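Putative mandelate racemase (Zymomonas mobilis, PDB 2OX4) binds magnesium in an enolase-superfamily fold and is probably a lyase, perhaps a dehydratase related to mandelate racemase. Local coordinates at residues 7-12 / 389-394; 163-168 / 210-215; 328-333 / 368-373. All coordinates share one frame; numbering follows the deposited sequence.

Interaction 1 (7-12 / 389-394)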
ATOM      1  N   LYS C   7       6.645 -47.492  20.878  1.00 15.11           N
ATOM      2  CA  LYS C   7       6.221 -48.119  19.633  1.00 13.04           C
ATOM      3  C   LYS C   7       5.292 -47.189  18.864  1.00 11.85           C
ATOM      4  O   LYS C   7       4.509 -46.440  19.460  1.00 14.48           O
ATOM      5  CB  LYS C   7       5.491 -49.444  19.905  1.00 13.99           C
ATOM      6  CG  LYS C   7       5.359 -50.319  18.675  1.00 19.76           C
ATOM      7  CD  LYS C   7       4.232 -51.330  18.816  1.00 36.24           C
ATOM      8  CE  LYS C   7       4.584 -52.432  19.778  1.00 42.55           C
ATOM      9  NZ  LYS C   7       3.562 -53.514  19.768  1.00 57.38           N
ATOM     10  N   ILE C   8       5.405 -47.239  17.546  1.00 11.43           N
ATOM     11  CA  ILE C   8       4.563 -46.459  16.654  1.00 12.66           C
ATOM     12  C   ILE C   8       4.104 -47.404  15.553  1.00  9.30           C
ATOM     13  O   ILE C   8       4.918 -48.055  14.900  1.00 14.20           O
ATOM     14  CB  ILE C   8       5.332 -45.248  16.076  1.00  9.69           C
ATOM     15  CG1 ILE C   8       5.563 -44.198  17.170  1.00 15.69           C
ATOM     16  CG2 ILE C   8       4.564 -44.619  14.880  1.00 14.90           C
ATOM     17  CD1 ILE C   8       6.600 -43.156  16.812  1.00 14.44           C
ATOM     18  N   GLU C   9       2.790 -47.486  15.363  1.00 11.45           N
ATOM     19  CA  GLU C   9       2.233 -48.354  14.342  1.00 13.14           C
ATOM     20  C   GLU C   9       1.418 -47.548  13.361  1.00 11.74           C
ATOM     21  O   GLU C   9       0.616 -46.716  13.765  1.00 11.83           O
ATOM     22  CB  GLU C   9       1.342 -49.416  14.977  1.00 11.03           C
ATOM     23  CG  GLU C   9       2.077 -50.317  15.948  1.00 11.00           C
ATOM     24  CD  GLU C   9       1.101 -51.147  16.777  1.00 18.58           C
ATOM     25  OE1 GLU C   9       0.617 -50.648  17.813  1.00 19.32           O
ATOM     26  OE2 GLU C   9       0.802 -52.286  16.376  1.00 17.65           O
ATOM     27  N   ILE C  10       1.619 -47.793  12.070  1.00  7.96           N
ATOM     28  CA  ILE C  10       0.951 -46.978  11.050  1.00 10.46           C
ATOM     29  C   ILE C  10       0.118 -47.882  10.153  1.00 15.21           C
ATOM     30  O   ILE C  10       0.624 -48.868   9.628  1.00 12.88           O
ATOM     31  CB  ILE C  10       1.973 -46.164  10.201  1.00 11.65           C
ATOM     32  CG1 ILE C  10       2.800 -45.249  11.104  1.00 12.68           C
ATOM     33  CG2 ILE C  10       1.261 -45.343   9.117  1.00 12.68           C
ATOM     34  CD1 ILE C  10       4.241 -45.155  10.668  1.00 15.84           C
ATOM     35  N   PHE C  11      -1.155 -47.531   9.988  1.00  8.73           N
ATOM     36  CA  PHE C  11      -2.104 -48.349   9.234  1.00 10.15           C
ATOM     37  C   PHE C  11      -2.568 -47.566   8.018  1.00 11.54           C
ATOM     38  O   PHE C  11      -3.324 -46.607   8.153  1.00 13.18           O
ATOM     39  CB  PHE C  11      -3.334 -48.667  10.101  1.00 10.35           C
ATOM     40  CG  PHE C  11      -3.008 -49.343  11.404  1.00 15.82           C
ATOM     41  CD1 PHE C  11      -2.682 -48.596  12.537  1.00 14.37           C
ATOM     42  CD2 PHE C  11      -3.058 -50.727  11.510  1.00 17.03           C
ATOM     43  CE1 PHE C  11      -2.380 -49.212  13.741  1.00 16.78           C
ATOM     44  CE2 PHE C  11      -2.758 -51.356  12.710  1.00 16.04           C
ATOM     45  CZ  PHE C  11      -2.425 -50.604  13.832  1.00 15.61           C
ATOM     46  N   HIS C  12      -2.112 -47.964   6.836  1.00  8.62           N
ATOM     47  CA  HIS C  12      -2.637 -47.385   5.611  1.00  7.90           C
ATOM     48  C   HIS C  12      -3.750 -48.334   5.120  1.00 12.60           C
ATOM     49  O   HIS C  12      -3.483 -49.378   4.505  1.00 11.53           O
ATOM     50  CB  HIS C  12      -1.520 -47.185   4.573  1.00  8.88           C
ATOM     51  CG  HIS C  12      -1.959 -46.455   3.339  1.00 12.28           C
ATOM     52  ND1 HIS C  12      -1.187 -46.392   2.195  1.00 12.24           N
ATOM     53  CD2 HIS C  12      -3.090 -45.756   3.067  1.00  9.91           C
ATOM     54  CE1 HIS C  12      -1.823 -45.691   1.273  1.00  9.02           C
ATOM     55  NE2 HIS C  12      -2.979 -45.293   1.774  1.00 12.00           N
ATOM     56  N   TYR C 389       0.628 -52.216   6.902  1.00 12.84           N
ATOM     57  CA  TYR C 389       0.994 -52.036   8.314  1.00 13.67           C
ATOM     58  C   TYR C 389       2.500 -51.843   8.449  1.00 18.45           C
ATOM     59  O   TYR C 389       3.276 -52.624   7.908  1.00 17.25           O
ATOM     60  CB  TYR C 389       0.552 -53.263   9.126  1.00 17.61           C
ATOM     61  CG  TYR C 389       1.013 -53.289  10.573  1.00 20.39           C
ATOM     62  CD1 TYR C 389       0.352 -52.542  11.551  1.00 17.27           C
ATOM     63  CD2 TYR C 389       2.094 -54.078  10.969  1.00 21.90           C
ATOM     64  CE1 TYR C 389       0.767 -52.574  12.878  1.00 13.12           C
ATOM     65  CE2 TYR C 389       2.511 -54.115  12.290  1.00 21.35           C
ATOM     66  CZ  TYR C 389       1.838 -53.368  13.241  1.00 21.28           C
ATOM     67  OH  TYR C 389       2.249 -53.408  14.556  1.00 23.42           O
ATOM     68  N   VAL C 390       2.907 -50.806   9.173  1.00 17.56           N
ATOM     69  CA  VAL C 390       4.324 -50.593   9.497  1.00 17.19           C
ATOM     70  C   VAL C 390       4.462 -50.339  10.996  1.00 17.86           C
ATOM     71  O   VAL C 390       3.677 -49.590  11.578  1.00 16.92           O
ATOM     72  CB  VAL C 390       4.945 -49.416   8.675  1.00 17.09           C
ATOM     73  CG1 VAL C 390       6.381 -49.129   9.124  1.00 25.14           C
ATOM     74  CG2 VAL C 390       4.918 -49.724   7.170  1.00 17.73           C
ATOM     75  N   SER C 391       5.448 -50.986  11.614  1.00 17.79           N
ATOM     76  CA  SER C 391       5.699 -50.866  13.043  1.00 19.25           C
ATOM     77  C   SER C 391       7.120 -50.336  13.189  1.00 23.78           C
ATOM     78  O   SER C 391       8.024 -50.764  12.466  1.00 23.46           O
ATOM     79  CB  SER C 391       5.586 -52.249  13.700  1.00 21.29           C
ATOM     80  OG  SER C 391       5.692 -52.175  15.111  1.00 40.90           O
ATOM     81  N   ILE C 392       7.309 -49.386  14.097  1.00 18.30           N
ATOM     82  CA  ILE C 392       8.639 -48.891  14.454  1.00 19.41           C
ATOM     83  C   ILE C 392       8.757 -48.947  15.969  1.00 21.75           C
ATOM     84  O   ILE C 392       7.928 -48.379  16.673  1.00 14.53           O
ATOM     85  CB  ILE C 392       8.848 -47.417  14.000  1.00 20.83           C
ATOM     86  CG1 ILE C 392       8.752 -47.285  12.472  1.00 26.16           C
ATOM     87  CG2 ILE C 392      10.194 -46.880  14.496  1.00 20.87           C
ATOM     88  CD1 ILE C 392       7.411 -46.797  11.972  1.00 33.30           C
ATOM     89  N   GLU C 393       9.778 -49.623  16.485  1.00 25.78           N
ATOM     90  CA  GLU C 393       9.908 -49.699  17.941  1.00 32.12           C
ATOM     91  C   GLU C 393      11.269 -49.443  18.565  1.00 39.90           C
ATOM     92  O   GLU C 393      12.280 -49.346  17.870  1.00 32.99           O
ATOM     93  CB  GLU C 393       9.222 -50.929  18.540  1.00 35.54           C
ATOM     94  CG  GLU C 393       9.561 -52.249  17.902  1.00 43.20           C
ATOM     95  CD  GLU C 393       8.623 -53.345  18.362  1.00 51.94           C
ATOM     96  OE1 GLU C 393       8.365 -53.428  19.582  1.00 56.38           O
ATOM     97  OE2 GLU C 393       8.139 -54.120  17.508  1.00 58.95           O
ATOM     98  N   ALA C 394      11.253 -49.301  19.889  1.00 40.73           N
ATOM     99  CA  ALA C 394      12.447 -49.078  20.685  1.00 45.02           C
ATOM    100  C   ALA C 394      13.298 -50.352  20.778  1.00 44.77           C
ATOM    101  O   ALA C 394      12.772 -51.455  20.968  1.00 40.29           O
ATOM    102  CB  ALA C 394      12.051 -48.587  22.075  1.00 36.01           C
TER
HETATM  103  O   HOH W   1       6.362 -55.184  20.141  1.00 60.08           O
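The rings of F11 and Y389 lie side by side on one face of an antiparallel sheet, their planes 53° apart, with F11 CE2 3.5 Å from Y389 CD1. F11 comes to the edge of the tyrosine ring, near its plane, and so does the carboxylate of E9, itself turned almost perpendicular to that ring. Y389 OH donates to E9 OE2 at 2.6 Å, on the lone pair directed away from the other carboxylate oxygen. With CG anti to the backbone N (chi1 173°), Y389 leans along the sheet to this acceptor. Y384 also hydrogen-bonds E9 OE2 and meets F11 edge-to-face. Farther along this face, water 1 donates to E393 OE1 at 2.7 Å and takes a weak bond from K7 NZ.

I8, I10, V390 and I392 occupy the other face, where I10 CD1 meets I392 CD1 at 3.8 Å; helix 48-62 packs against I8, I10 and I392. The hydrogen-bonded pairs I8-I392 and I10-V390 join the strands; I10 N, for example, reaches V390 O at 2.8 Å. The C-terminal strand is thereby built into the N-terminal domain. Gripped by two tyrosine hydroxyls, the buried E9 carboxylate would probably be stabilised as an anion.

Interaction 2 (163-168 / 210-215). With MG (magnesium ion), chain O.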
ATOM      1  N   ASP C 163     -30.514 -28.908  10.247  1.00 14.59           N
ATOM      2  CA  ASP C 163     -31.023 -27.622   9.777  1.00  9.54           C
ATOM      3  C   ASP C 163     -30.005 -26.900   8.883  1.00 14.58           C
ATOM      4  O   ASP C 163     -30.068 -25.678   8.707  1.00 14.64           O
ATOM      5  CB  ASP C 163     -31.484 -26.733  10.943  1.00 11.56           C
ATOM      6  CG  ASP C 163     -30.336 -26.262  11.854  1.00 24.04           C
ATOM      7  OD1 ASP C 163     -29.148 -26.518  11.580  1.00 17.36           O
ATOM      8  OD2 ASP C 163     -30.643 -25.613  12.872  1.00 24.18           O
ATOM      9  N   ALA C 164     -29.079 -27.677   8.336  1.00 12.09           N
ATOM     10  CA  ALA C 164     -28.119 -27.192   7.350  1.00 10.93           C
ATOM     11  C   ALA C 164     -27.605 -28.358   6.523  1.00  9.13           C
ATOM     12  O   ALA C 164     -27.447 -29.488   7.026  1.00 11.87           O
ATOM     13  CB  ALA C 164     -26.954 -26.477   8.051  1.00 12.69           C
ATOM     14  N   VAL C 165     -27.333 -28.077   5.250  1.00  8.54           N
ATOM     15  CA  VAL C 165     -26.772 -29.055   4.333  1.00 11.02           C
ATOM     16  C   VAL C 165     -25.667 -28.417   3.491  1.00  8.51           C
ATOM     17  O   VAL C 165     -25.660 -27.197   3.289  1.00 13.31           O
ATOM     18  CB  VAL C 165     -27.860 -29.617   3.365  1.00 14.23           C
ATOM     19  CG1 VAL C 165     -28.956 -30.365   4.147  1.00  9.34           C
ATOM     20  CG2 VAL C 165     -28.466 -28.496   2.522  1.00 12.77           C
ATOM     21  N   LYS C 166     -24.752 -29.245   2.990  1.00 13.75           N
ATOM     22  CA  LYS C 166     -23.768 -28.776   2.017  1.00 12.77           C
ATOM     23  C   LYS C 166     -23.777 -29.617   0.753  1.00 15.38           C
ATOM     24  O   LYS C 166     -23.847 -30.841   0.808  1.00 14.31           O
ATOM     25  CB  LYS C 166     -22.360 -28.755   2.613  1.00 11.53           C
ATOM     26  CG  LYS C 166     -21.290 -28.190   1.650  1.00  9.59           C
ATOM     27  CD  LYS C 166     -19.939 -28.028   2.355  1.00  9.65           C
ATOM     28  CE  LYS C 166     -19.083 -29.284   2.275  1.00 15.56           C
ATOM     29  NZ  LYS C 166     -17.857 -29.088   3.128  1.00 15.77           N
ATOM     30  N   VAL C 167     -23.680 -28.949  -0.389  1.00 14.22           N
ATOM     31  CA  VAL C 167     -23.762 -29.636  -1.669  1.00 14.44           C
ATOM     32  C   VAL C 167     -22.797 -28.998  -2.677  1.00 15.97           C
ATOM     33  O   VAL C 167     -22.620 -27.770  -2.689  1.00 15.38           O
ATOM     34  CB  VAL C 167     -25.219 -29.641  -2.180  1.00 15.20           C
ATOM     35  CG1 VAL C 167     -25.767 -28.218  -2.333  1.00 15.33           C
ATOM     36  CG2 VAL C 167     -25.357 -30.457  -3.449  1.00 29.59           C
ATOM     37  N   ASP C 168     -22.148 -29.850  -3.467  1.00 14.89           N
ATOM     38  CA  ASP C 168     -21.417 -29.429  -4.666  1.00 12.35           C
ATOM     39  C   ASP C 168     -22.364 -29.572  -5.850  1.00 17.56           C
ATOM     40  O   ASP C 168     -22.713 -30.694  -6.240  1.00 18.88           O
ATOM     41  CB  ASP C 168     -20.172 -30.301  -4.855  1.00 14.21           C
ATOM     42  CG  ASP C 168     -19.305 -29.866  -6.047  1.00 12.71           C
ATOM     43  OD1 ASP C 168     -19.777 -29.110  -6.929  1.00 15.31           O
ATOM     44  OD2 ASP C 168     -18.133 -30.289  -6.091  1.00 20.23           O
ATOM     45  N   VAL C 210     -33.524 -23.812   6.758  1.00 16.41           N
ATOM     46  CA  VAL C 210     -32.467 -24.804   6.631  1.00 15.59           C
ATOM     47  C   VAL C 210     -31.385 -24.155   5.775  1.00 14.11           C
ATOM     48  O   VAL C 210     -31.646 -23.732   4.658  1.00 14.35           O
ATOM     49  CB  VAL C 210     -32.991 -26.114   5.969  1.00 16.50           C
ATOM     50  CG1 VAL C 210     -31.844 -27.062   5.644  1.00 17.03           C
ATOM     51  CG2 VAL C 210     -34.033 -26.808   6.874  1.00 13.22           C
ATOM     52  N   ASP C 211     -30.182 -24.038   6.321  1.00 16.49           N
ATOM     53  CA  ASP C 211     -29.112 -23.353   5.608  1.00 15.66           C
ATOM     54  C   ASP C 211     -28.475 -24.230   4.535  1.00 13.34           C
ATOM     55  O   ASP C 211     -28.400 -25.450   4.672  1.00 14.64           O
ATOM     56  CB  ASP C 211     -28.079 -22.821   6.587  1.00 14.50           C
ATOM     57  CG  ASP C 211     -28.598 -21.630   7.364  1.00 17.26           C
ATOM     58  OD1 ASP C 211     -29.070 -20.646   6.738  1.00 18.89           O
ATOM     59  OD2 ASP C 211     -28.545 -21.685   8.603  1.00 17.25           O
ATOM     60  N   ILE C 212     -28.028 -23.587   3.454  1.00  9.89           N
ATOM     61  CA  ILE C 212     -27.424 -24.279   2.331  1.00 10.98           C
ATOM     62  C   ILE C 212     -26.016 -23.710   2.142  1.00 11.12           C
ATOM     63  O   ILE C 212     -25.857 -22.507   1.937  1.00 11.79           O
ATOM     64  CB  ILE C 212     -28.232 -24.054   1.023  1.00 12.73           C
ATOM     65  CG1 ILE C 212     -29.686 -24.527   1.193  1.00 12.76           C
ATOM     66  CG2 ILE C 212     -27.544 -24.761  -0.146  1.00 12.96           C
ATOM     67  CD1 ILE C 212     -30.632 -24.073   0.052  1.00 11.28           C
ATOM     68  N   ILE C 213     -25.028 -24.587   2.224  1.00 12.20           N
ATOM     69  CA  ILE C 213     -23.638 -24.271   1.911  1.00 10.95           C
ATOM     70  C   ILE C 213     -23.323 -24.827   0.524  1.00 15.15           C
ATOM     71  O   ILE C 213     -23.649 -25.974   0.218  1.00 13.37           O
ATOM     72  CB  ILE C 213     -22.705 -24.923   2.957  1.00 12.96           C
ATOM     73  CG1 ILE C 213     -23.022 -24.382   4.357  1.00 12.30           C
ATOM     74  CG2 ILE C 213     -21.222 -24.733   2.562  1.00  9.69           C
ATOM     75  CD1 ILE C 213     -22.680 -25.351   5.462  1.00 15.08           C
ATOM     76  N   VAL C 214     -22.708 -24.006  -0.323  1.00 10.64           N
ATOM     77  CA  VAL C 214     -22.309 -24.449  -1.651  1.00 10.91           C
ATOM     78  C   VAL C 214     -20.801 -24.723  -1.713  1.00 13.45           C
ATOM     79  O   VAL C 214     -19.991 -23.852  -1.388  1.00 12.25           O
ATOM     80  CB  VAL C 214     -22.772 -23.438  -2.736  1.00 11.99           C
ATOM     81  CG1 VAL C 214     -22.165 -23.792  -4.106  1.00  8.60           C
ATOM     82  CG2 VAL C 214     -24.329 -23.421  -2.817  1.00 13.06           C
ATOM     83  N   GLU C 215     -20.447 -25.936  -2.129  1.00 11.37           N
ATOM     84  CA  GLU C 215     -19.076 -26.446  -2.144  1.00 12.74           C
ATOM     85  C   GLU C 215     -18.581 -26.530  -3.593  1.00 15.11           C
ATOM     86  O   GLU C 215     -19.153 -27.269  -4.398  1.00 10.34           O
ATOM     87  CB  GLU C 215     -19.091 -27.835  -1.476  1.00 15.44           C
ATOM     88  CG  GLU C 215     -18.004 -28.830  -1.862  1.00 13.60           C
ATOM     89  CD  GLU C 215     -16.705 -28.594  -1.125  1.00 25.80           C
ATOM     90  OE1 GLU C 215     -16.421 -29.318  -0.144  1.00 20.52           O
ATOM     91  OE2 GLU C 215     -15.945 -27.691  -1.531  1.00 16.46           O
TER
HETATM   92 MG    MG O 402     -14.525 -29.301   1.042  1.00  8.25          MG
HETATM   93  O   HOH W   2     -15.323 -30.521   2.548  1.00 25.01           O
HETATM   94  O   HOH W   3     -13.663 -28.511  -0.836  1.00 20.96           O
HETATM   95  O   HOH W   4     -13.900 -31.423   0.209  1.00 27.07           O
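E215 and K166 meet beside the magnesium ion, on adjacent parallel strands of the barrel domain. E215 OE1 binds the metal at 2.2 Å, and waters 2, 3 and 4 also ligate it; E241 and E267 belong to the same site. Water 3 donates to E215 OE2 at 2.5 Å, so this carboxylate holds the ion through one oxygen and a metal-bound water through the other. H217 N also bonds OE2. K166 NZ stands 3.6 Å from E215 OE1, and donates a hydrogen bond to metal-bound water 2 at 3.0 Å. K166 NZ also forms salt bridges to E241 and E342 and a hydrogen bond to Y129.

The lysine chain crosses I213 obliquely, K166 CD resting 3.5 Å from I213 CG2. Its CG is anti to the backbone N (chi1 -177°), and a bend at chi3 (89°) turns the amine to the site. Were this lysine an alanine, water 2 would probably lose this donor, and E241 and E342 their salt bridges to it.

Farther out, a ladder of backbone bonds sets the strand register, among them E215 N to V167 O at 2.9 Å and I213 N to V165 O at 2.9 Å. On the opposite face of the sheet, V167, I212 and V214 pack against helix 189-206, which links the two strands in a beta-alpha-beta crossover. The chemistry is that of an enolase-superfamily metal site: acidic groups at or just beyond the strand ends bind magnesium, and K166 joins them through a metal-bound water and its salt bridge to a second metal ligand, E241.

Interaction 3 (328-333 / 368-373)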
ATOM      1  N   SER C 328     -12.119 -34.073  16.178  1.00  9.63           N
ATOM      2  CA  SER C 328     -12.646 -32.764  15.766  1.00 10.38           C
ATOM      3  C   SER C 328     -13.651 -32.169  16.757  1.00 12.75           C
ATOM      4  O   SER C 328     -13.726 -30.962  16.916  1.00 10.77           O
ATOM      5  CB  SER C 328     -13.252 -32.834  14.362  1.00 12.39           C
ATOM      6  OG  SER C 328     -14.479 -33.556  14.361  1.00 11.35           O
ATOM      7  N   LEU C 329     -14.422 -33.023  17.426  1.00 10.11           N
ATOM      8  CA  LEU C 329     -15.425 -32.547  18.372  1.00  9.79           C
ATOM      9  C   LEU C 329     -14.773 -31.891  19.586  1.00  6.89           C
ATOM     10  O   LEU C 329     -15.280 -30.901  20.118  1.00  9.18           O
ATOM     11  CB  LEU C 329     -16.325 -33.719  18.801  1.00  8.63           C
ATOM     12  CG  LEU C 329     -17.055 -34.400  17.637  1.00 10.69           C
ATOM     13  CD1 LEU C 329     -17.726 -35.689  18.111  1.00 17.28           C
ATOM     14  CD2 LEU C 329     -18.069 -33.460  16.999  1.00 16.24           C
ATOM     15  N   HIS C 330     -13.650 -32.454  20.028  1.00  7.14           N
ATOM     16  CA  HIS C 330     -12.879 -31.864  21.127  1.00 10.17           C
ATOM     17  C   HIS C 330     -12.326 -30.496  20.747  1.00 10.06           C
ATOM     18  O   HIS C 330     -12.474 -29.537  21.509  1.00  9.19           O
ATOM     19  CB  HIS C 330     -11.749 -32.790  21.552  1.00  7.77           C
ATOM     20  CG  HIS C 330     -12.228 -34.053  22.200  1.00 10.35           C
ATOM     21  ND1 HIS C 330     -12.512 -34.136  23.547  1.00  9.95           N
ATOM     22  CD2 HIS C 330     -12.493 -35.277  21.682  1.00 15.37           C
ATOM     23  CE1 HIS C 330     -12.918 -35.364  23.833  1.00  9.40           C
ATOM     24  NE2 HIS C 330     -12.913 -36.077  22.718  1.00 10.50           N
ATOM     25  N   ALA C 331     -11.714 -30.417  19.568  1.00 10.05           N
ATOM     26  CA  ALA C 331     -11.114 -29.161  19.079  1.00 11.65           C
ATOM     27  C   ALA C 331     -12.183 -28.065  18.981  1.00 10.26           C
ATOM     28  O   ALA C 331     -11.987 -26.947  19.446  1.00 10.29           O
ATOM     29  CB  ALA C 331     -10.439 -29.389  17.715  1.00 11.46           C
ATOM     30  N   GLU C 332     -13.330 -28.412  18.407  1.00  8.03           N
ATOM     31  CA  GLU C 332     -14.395 -27.448  18.165  1.00  8.26           C
ATOM     32  C   GLU C 332     -15.126 -26.981  19.411  1.00 12.78           C
ATOM     33  O   GLU C 332     -15.482 -25.805  19.517  1.00 10.72           O
ATOM     34  CB  GLU C 332     -15.398 -28.003  17.171  1.00  8.40           C
ATOM     35  CG  GLU C 332     -14.847 -28.086  15.749  1.00 11.19           C
ATOM     36  CD  GLU C 332     -15.821 -28.753  14.799  1.00 15.72           C
ATOM     37  OE1 GLU C 332     -16.507 -29.721  15.205  1.00 16.93           O
ATOM     38  OE2 GLU C 332     -15.909 -28.307  13.640  1.00 15.71           O
ATOM     39  N   ILE C 333     -15.373 -27.890  20.355  1.00 10.98           N
ATOM     40  CA  ILE C 333     -16.081 -27.491  21.577  1.00 11.93           C
ATOM     41  C   ILE C 333     -15.213 -26.565  22.437  1.00 11.06           C
ATOM     42  O   ILE C 333     -15.734 -25.765  23.213  1.00 11.83           O
ATOM     43  CB  ILE C 333     -16.604 -28.715  22.391  1.00 12.11           C
ATOM     44  CG1 ILE C 333     -17.812 -28.306  23.246  1.00 15.47           C
ATOM     45  CG2 ILE C 333     -15.506 -29.340  23.241  1.00  9.25           C
ATOM     46  CD1 ILE C 333     -18.880 -29.367  23.330  1.00 22.21           C
ATOM     47  N   LYS C 368     -22.690 -33.999  20.517  1.00 13.30           N
ATOM     48  CA  LYS C 368     -22.025 -33.805  21.806  1.00 13.26           C
ATOM     49  C   LYS C 368     -20.590 -34.326  21.743  1.00  9.12           C
ATOM     50  O   LYS C 368     -20.311 -35.311  21.062  1.00 12.84           O
ATOM     51  CB  LYS C 368     -22.801 -34.516  22.920  1.00 18.80           C
ATOM     52  CG  LYS C 368     -24.007 -33.725  23.423  1.00 23.43           C
ATOM     53  CD  LYS C 368     -24.845 -34.551  24.382  1.00 38.86           C
ATOM     54  CE  LYS C 368     -26.171 -33.867  24.683  1.00 44.13           C
ATOM     55  NZ  LYS C 368     -25.990 -32.613  25.465  1.00 59.41           N
ATOM     56  N   VAL C 369     -19.680 -33.668  22.453  1.00 12.59           N
ATOM     57  CA  VAL C 369     -18.290 -34.140  22.513  1.00 12.55           C
ATOM     58  C   VAL C 369     -18.222 -35.449  23.316  1.00 13.21           C
ATOM     59  O   VAL C 369     -18.960 -35.604  24.299  1.00 14.02           O
ATOM     60  CB  VAL C 369     -17.354 -33.058  23.118  1.00 15.02           C
ATOM     61  CG1 VAL C 369     -17.615 -32.864  24.619  1.00 11.59           C
ATOM     62  CG2 VAL C 369     -15.885 -33.374  22.834  1.00 12.71           C
ATOM     63  N   PRO C 370     -17.371 -36.411  22.887  1.00 13.58           N
ATOM     64  CA  PRO C 370     -17.142 -37.568  23.770  1.00 14.07           C
ATOM     65  C   PRO C 370     -16.642 -37.158  25.162  1.00 16.62           C
ATOM     66  O   PRO C 370     -15.948 -36.146  25.317  1.00 15.94           O
ATOM     67  CB  PRO C 370     -16.065 -38.375  23.029  1.00 11.35           C
ATOM     68  CG  PRO C 370     -16.244 -37.988  21.579  1.00 18.95           C
ATOM     69  CD  PRO C 370     -16.623 -36.528  21.619  1.00 15.84           C
ATOM     70  N   GLU C 371     -17.019 -37.938  26.172  1.00 14.51           N
ATOM     71  CA  GLU C 371     -16.651 -37.635  27.550  1.00 11.10           C
ATOM     72  C   GLU C 371     -15.714 -38.693  28.153  1.00 13.94           C
ATOM     73  O   GLU C 371     -15.389 -38.636  29.340  1.00 13.95           O
ATOM     74  CB  GLU C 371     -17.908 -37.481  28.418  1.00 13.64           C
ATOM     75  CG  GLU C 371     -18.844 -36.353  28.009  1.00 15.17           C
ATOM     76  CD  GLU C 371     -18.320 -34.961  28.362  1.00 20.38           C
ATOM     77  OE1 GLU C 371     -17.310 -34.841  29.085  1.00 19.81           O
ATOM     78  OE2 GLU C 371     -18.937 -33.972  27.916  1.00 18.96           O
ATOM     79  N   LEU C 372     -15.274 -39.641  27.325  1.00 12.62           N
ATOM     80  CA  LEU C 372     -14.332 -40.685  27.732  1.00 12.80           C
ATOM     81  C   LEU C 372     -12.936 -40.063  27.869  1.00 14.74           C
ATOM     82  O   LEU C 372     -12.712 -38.952  27.374  1.00 12.85           O
ATOM     83  CB  LEU C 372     -14.310 -41.802  26.678  1.00 12.21           C
ATOM     84  CG  LEU C 372     -15.595 -42.611  26.475  1.00 18.05           C
ATOM     85  CD1 LEU C 372     -15.445 -43.573  25.290  1.00 18.52           C
ATOM     86  CD2 LEU C 372     -15.941 -43.375  27.746  1.00 24.50           C
ATOM     87  N   PRO C 373     -12.001 -40.745  28.561  1.00 13.42           N
ATOM     88  CA  PRO C 373     -10.611 -40.240  28.546  1.00 13.25           C
ATOM     89  C   PRO C 373     -10.019 -40.166  27.131  1.00 13.62           C
ATOM     90  O   PRO C 373     -10.343 -40.998  26.289  1.00 14.38           O
ATOM     91  CB  PRO C 373      -9.850 -41.264  29.391  1.00 16.03           C
ATOM     92  CG  PRO C 373     -10.907 -41.884  30.284  1.00 15.09           C
ATOM     93  CD  PRO C 373     -12.142 -41.944  29.423  1.00 14.43           C
TER
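V369 wedges between H330 and I333 on the last turns of helix 322-333, and this is where the contact is tight. Its CG2 lies over one face of the H330 imidazole in a CH-pi contact, 3.6 Å from the ring centroid and 15° off the normal, displaced toward ND1. That methyl is anti to the backbone N of V369, whereas CG1, held between the backbone N and the carbonyl carbon (chi1 70°), turns to I333 and comes within 3.9 Å of I333 CD1. The one branched side chain thus touches both helix residues, meeting each at about a right angle. P370 extends the apolar patch: its CD lies 3.8 Å from L329 CD1 and 3.9 Å from H330 NE2, while P370 O approaches H330 CE1 at 3.5 Å.

The contact thins toward both ends of 368-373. The first side-chain bond of K368 points away from the helix, and the residue is exposed, offering mainly its backbone, with K368 O 3.9 Å from L329 CD1. Beyond P370 the chain leaves the helix: exposed E371 instead pairs with K121 and Y115.

No hydrogen bond joins 328-333 to 368-373. The imidazole is nevertheless fixed in rotation from outside, with ND1 bonded to the backbone N of Y115 and NE2 to the carbonyl oxygen of I375, so its flat face is presented to V369. Bonding of NE2 to a carbonyl oxygen and of ND1 to an amide N-H is consistent with a neutral imidazole protonated on NE2, suited to apolar contact with valine and proline in the barrel domain.

Interaction 2 is the most deeply set: nearly all its touching residues are buried. Interaction 1 has partly exposed residues in K7, Y389, V390 and E393, and interaction 3 has exposed K368 at its margin. Interaction 1 joins the chain's two ends in the antiparallel sheet of the N-terminal domain; interactions 2 and 3, centres 23 Å apart, belong to the barrel domain and are nested inside the loop closed by interaction 1. Interaction 2 alone carries metal chemistry, combining a parallel backbone ladder with charged groups. Interaction 1 pairs its ladder with tyrosine-carboxylate bonding, whereas interaction 3, helix against loop, relies on apolar contact without any cross-segment hydrogen bond.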